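Local structure of histidinol dehydrogenase (Elizabethkingia anophelis NUHP1, 6AN0) at residues L53-Y56 with T57-F60; Q194-G197 with A198-F201. The protein probably catalyses, as a zinc-dependent enzyme, the two successive NAD-dependent oxidations that turn L-histidinol into L-histidine in the last step of histidine biosynthesis. All coordinates share one frame; numbering follows the deposited sequence.

Contact 1: L53-Y56 with T57-F60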
loop_
_atom_site.group_PDB
_atom_site.type_symbol
_atom_site.label_atom_id
_atom_site.label_comp_id
_atom_site.label_asym_id
_atom_site.label_seq_id
_atom_site.Cartn_x
_atom_site.Cartn_y
_atom_site.Cartn_z
ATOM N N LEU A 53 -25.169 4.259 -14.667
ATOM C CA LEU A 53 -24.042 4.695 -15.486
ATOM C C LEU A 53 -24.511 5.530 -16.671
ATOM O O LEU A 53 -23.973 6.611 -16.942
ATOM C CB LEU A 53 -23.240 3.490 -15.984
ATOM C CG LEU A 53 -22.017 3.064 -15.199
ATOM C CD1 LEU A 53 -21.416 1.846 -15.869
ATOM C CD2 LEU A 53 -20.996 4.205 -15.087
ATOM N N ILE A 54 -25.529 5.049 -17.381
ATOM C CA ILE A 54 -26.021 5.788 -18.534
ATOM C C ILE A 54 -26.653 7.104 -18.095
ATOM O O ILE A 54 -26.429 8.144 -18.720
ATOM C CB ILE A 54 -26.984 4.905 -19.353
ATOM C CG1 ILE A 54 -26.170 3.820 -20.075
ATOM C CG2 ILE A 54 -27.795 5.740 -20.351
ATOM C CD1 ILE A 54 -26.978 2.728 -20.705
ATOM N N ASN A 55 -27.400 7.097 -16.983
ATOM C CA ASN A 55 -28.105 8.304 -16.552
ATOM C C ASN A 55 -27.128 9.383 -16.091
ATOM O O ASN A 55 -27.286 10.561 -16.437
ATOM C CB ASN A 55 -29.107 7.960 -15.439
ATOM C CG ASN A 55 -30.233 8.987 -15.314
ATOM O OD1 ASN A 55 -30.524 9.729 -16.253
ATOM N ND2 ASN A 55 -30.874 9.024 -14.149
ATOM N N TYR A 56 -26.104 9.000 -15.313
ATOM C CA TYR A 56 -25.091 9.958 -14.884
ATOM C C TYR A 56 -24.241 10.436 -16.052
ATOM O O TYR A 56 -23.799 11.588 -16.061
ATOM C CB TYR A 56 -24.187 9.346 -13.799
ATOM C CG TYR A 56 -24.803 9.442 -12.422
ATOM C CD1 TYR A 56 -25.694 8.485 -11.973
ATOM C CD2 TYR A 56 -24.516 10.514 -11.584
ATOM C CE1 TYR A 56 -26.275 8.581 -10.724
ATOM C CE2 TYR A 56 -25.096 10.620 -10.337
ATOM C CZ TYR A 56 -25.972 9.648 -9.913
ATOM O OH TYR A 56 -26.550 9.742 -8.671
ATOM N N THR A 57 -23.990 9.575 -17.037
ATOM C CA THR A 57 -23.242 10.031 -18.205
ATOM C C THR A 57 -24.040 11.073 -18.974
ATOM O O THR A 57 -23.494 12.100 -19.400
ATOM C CB THR A 57 -22.874 8.830 -19.078
ATOM O OG1 THR A 57 -22.047 7.948 -18.306
ATOM C CG2 THR A 57 -22.105 9.270 -20.311
ATOM N N LYS A 58 -25.343 10.833 -19.130
ATOM C CA LYS A 58 -26.220 11.834 -19.730
ATOM C C LYS A 58 -26.124 13.164 -19.004
ATOM O O LYS A 58 -26.080 14.227 -19.640
ATOM C CB LYS A 58 -27.676 11.370 -19.701
ATOM C CG LYS A 58 -28.073 10.346 -20.720
ATOM C CD LYS A 58 -29.550 10.011 -20.542
ATOM C CE LYS A 58 -30.391 11.286 -20.415
ATOM N NZ LYS A 58 -31.835 11.020 -20.134
ATOM N N LYS A 59 -26.101 13.125 -17.669
ATOM C CA LYS A 59 -26.183 14.345 -16.872
ATOM C C LYS A 59 -24.876 15.124 -16.901
ATOM O O LYS A 59 -24.882 16.350 -17.028
ATOM C CB LYS A 59 -26.565 13.998 -15.430
ATOM C CG LYS A 59 -26.568 15.205 -14.493
ATOM C CD LYS A 59 -27.289 14.910 -13.169
ATOM C CE LYS A 59 -27.053 16.018 -12.149
ATOM N NZ LYS A 59 -27.861 15.862 -10.902
ATOM N N PHE A 60 -23.745 14.440 -16.742
ATOM C CA PHE A 60 -22.487 15.152 -16.563
ATOM C C PHE A 60 -21.637 15.224 -17.821
ATOM O O PHE A 60 -20.951 16.228 -18.024
ATOM C CB PHE A 60 -21.695 14.521 -15.410
ATOM C CG PHE A 60 -22.337 14.754 -14.072
ATOM C CD1 PHE A 60 -23.114 13.775 -13.479
ATOM C CD2 PHE A 60 -22.205 15.976 -13.432
ATOM C CE1 PHE A 60 -23.736 14.005 -12.248
ATOM C CE2 PHE A 60 -22.822 16.214 -12.202
ATOM C CZ PHE A 60 -23.587 15.226 -11.609
HETATM O O HOH W 1 -32.662 9.423 -17.750
#

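Contact 2: Q194-G197 with A198-F201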
loop_
_atom_site.group_PDB
_atom_site.type_symbol
_atom_site.label_atom_id
_atom_site.label_comp_id
_atom_site.label_asym_id
_atom_site.label_seq_id
_atom_site.Cartn_x
_atom_site.Cartn_y
_atom_site.Cartn_z
ATOM N N GLN A 194 -19.379 8.124 -10.859
ATOM C CA GLN A 194 -20.108 6.944 -11.315
ATOM C C GLN A 194 -19.177 5.887 -11.903
ATOM O O GLN A 194 -19.423 4.689 -11.722
ATOM C CB GLN A 194 -21.215 7.338 -12.314
ATOM C CG GLN A 194 -20.759 8.093 -13.603
ATOM C CD GLN A 194 -20.643 9.612 -13.421
ATOM O OE1 GLN A 194 -20.630 10.120 -12.299
ATOM N NE2 GLN A 194 -20.553 10.340 -14.536
ATOM N N ALA A 195 -18.092 6.295 -12.573
ATOM C CA ALA A 195 -17.117 5.315 -13.045
ATOM C C ALA A 195 -16.435 4.608 -11.880
ATOM O O ALA A 195 -16.273 3.380 -11.897
ATOM C CB ALA A 195 -16.069 5.977 -13.946
ATOM N N ILE A 196 -16.011 5.369 -10.865
ATOM C CA ILE A 196 -15.387 4.754 -9.691
ATOM C C ILE A 196 -16.366 3.799 -9.016
ATOM O O ILE A 196 -15.989 2.705 -8.571
ATOM C CB ILE A 196 -14.893 5.844 -8.712
ATOM C CG1 ILE A 196 -13.838 6.742 -9.371
ATOM C CG2 ILE A 196 -14.358 5.222 -7.421
ATOM C CD1 ILE A 196 -12.681 5.957 -10.016
ATOM N N GLY A 197 -17.640 4.199 -8.929
ATOM C CA GLY A 197 -18.641 3.341 -8.311
ATOM C C GLY A 197 -18.872 2.071 -9.105
ATOM O O GLY A 197 -19.016 0.982 -8.533
ATOM N N ALA A 198 -18.881 2.185 -10.436
ATOM C CA ALA A 198 -19.035 1.003 -11.272
ATOM C C ALA A 198 -17.885 0.018 -11.049
ATOM O O ALA A 198 -18.104 -1.196 -10.970
ATOM C CB ALA A 198 -19.132 1.413 -12.738
ATOM N N MET A 199 -16.658 0.515 -10.930
ATOM C CA MET A 199 -15.550 -0.405 -10.671
ATOM C C MET A 199 -15.523 -0.893 -9.232
ATOM O O MET A 199 -14.941 -1.946 -8.957
ATOM C CB MET A 199 -14.217 0.249 -11.034
ATOM C CG MET A 199 -14.091 0.515 -12.549
ATOM S SD MET A 199 -12.472 1.160 -13.037
ATOM C CE MET A 199 -12.546 2.841 -12.418
ATOM N N THR A 200 -16.176 -0.178 -8.319
ATOM C CA THR A 200 -16.214 -0.594 -6.920
ATOM C C THR A 200 -17.272 -1.661 -6.677
ATOM O O THR A 200 -17.015 -2.644 -5.974
ATOM C CB THR A 200 -16.464 0.632 -6.038
ATOM O OG1 THR A 200 -15.356 1.532 -6.160
ATOM C CG2 THR A 200 -16.687 0.245 -4.564
ATOM N N PHE A 201 -18.461 -1.501 -7.250
ATOM C CA PHE A 201 -19.548 -2.432 -6.976
ATOM C C PHE A 201 -19.846 -3.366 -8.137
ATOM O O PHE A 201 -20.453 -4.420 -7.918
ATOM C CB PHE A 201 -20.832 -1.667 -6.599
ATOM C CG PHE A 201 -20.654 -0.755 -5.418
ATOM C CD1 PHE A 201 -20.681 -1.261 -4.124
ATOM C CD2 PHE A 201 -20.412 0.604 -5.602
ATOM C CE1 PHE A 201 -20.491 -0.427 -3.025
ATOM C CE2 PHE A 201 -20.215 1.444 -4.507
ATOM C CZ PHE A 201 -20.256 0.928 -3.221
#

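Contact 1: L53-Y56 with T57-F60
Two donors of Thr57 converge on one acceptor, the carbonyl of Leu53 a turn earlier in the helix. OG1 of Thr57 lies 2.7 Å from Leu53 O and its backbone N 3.0 Å from the same oxygen, and they arrive from opposite faces of the carbonyl plane. The hydroxyl stands beside its own backbone N (chi1 -61°), which turns it back along the helix; threonine thus suits a buried site because its hydroxyl is satisfied within its own helix. The following amides continue the i to i+4 pattern, Lys58 N to Ile54 O at 2.9 Å and nearly straight (166°), Lys59 N to Asn55 O, and Phe60 N to Tyr56 O.

In one of two modelled conformers of each, Asn55 and Lys58 share a water. It donates to Asn55 OD1 at 2.6 Å and accepts from Lys58 NZ at 3.0 Å, bridging amide and ammonium groups. The side chains of Tyr56 and Phe60 lie side by side, pointing the same way, CD2 of Tyr56 meeting CE1 of Phe60 at 3.6 Å. The phenol OH is satisfied by Asp44 of helix 35-48, while Leu53 packs on Ile45 there. The whole is an amphipathic alpha-helix, with Leu53 and Thr57 buried, Asn55 and Lys59 exposed, and the Thr57 hydroxyl bonded to the i-4 carbonyl, as buried helix threonines often are.

Contact 2: Q194-G197 with A198-F201
Thr200 places OG1 beside its own backbone N (chi1 -64°), aiming the hydroxyl back at Ile196 O, while Met199 bends at its last torsion (chi3 -73°) to bring CE to 3.9 Å from CD1 of Ile196. Both contacts belong to the last turns of an alpha-helix, 192-201, which carries Gln194, a predicted NAD(+)-binding residue.

Ile196 O is held twice. Thr200 N approaches at 2.9 Å and OG1 at 2.8 Å, from opposite faces of the carbonyl plane, the hydroxyl standing well above that plane. A buried threonine fits here because the carbonyl of its own helix takes up its hydroxyl, leaving CG2 for packing. Upstream, Ala198 N bonds to Gln194 O and Met199 N to Ala195 O in the regular i to i+4 manner.

On the apolar flank, beta-branched Ile196 and flexible Met199 both fill space against Ile212 of strand 211-213; Met199 also reaches strand 158-163, and Ile196 and Thr200 touch helix 218-227. Small Ala195 and Ala198 allow loop residues to come close, Ala190 and Ile206 respectively.

At the C-terminal end, Gly197 O receives Phe201 N at 2.8 Å and, more weakly, Thr200 N at 3.1 Å. Gly197 has no side chain, and the Phe201 ring lies close to its backbone, CD2 at 3.3 Å from Gly197 O. Aromatic Phe201 suits a cluster in which it meets Phe42 and Phe230 edge-to-face, and Thr200 CG2 sits 3.7 Å above the plane of its ring, over the centre.

Overall arrangement
From the N terminus, contact 1 lies on helix 50-61 and is complete long before contact 2 begins on helix 192-201, so the two are in series, neither nested nor crossed. Each joins adjoining turns of one helix and closes no long loop. Their centres are 13 Å apart, and the helices meet directly: Tyr56 CB lies 3.6 Å from CD of Gln194, a predicted NAD(+)-binding residue, and Leu53 CD1 3.9 Å from Ala198 CB. Helices 35-48, 50-61 and 192-201 pack against one another, and helix 192-201 also rests on strands 158-163 and 211-213 of the mixed sheet.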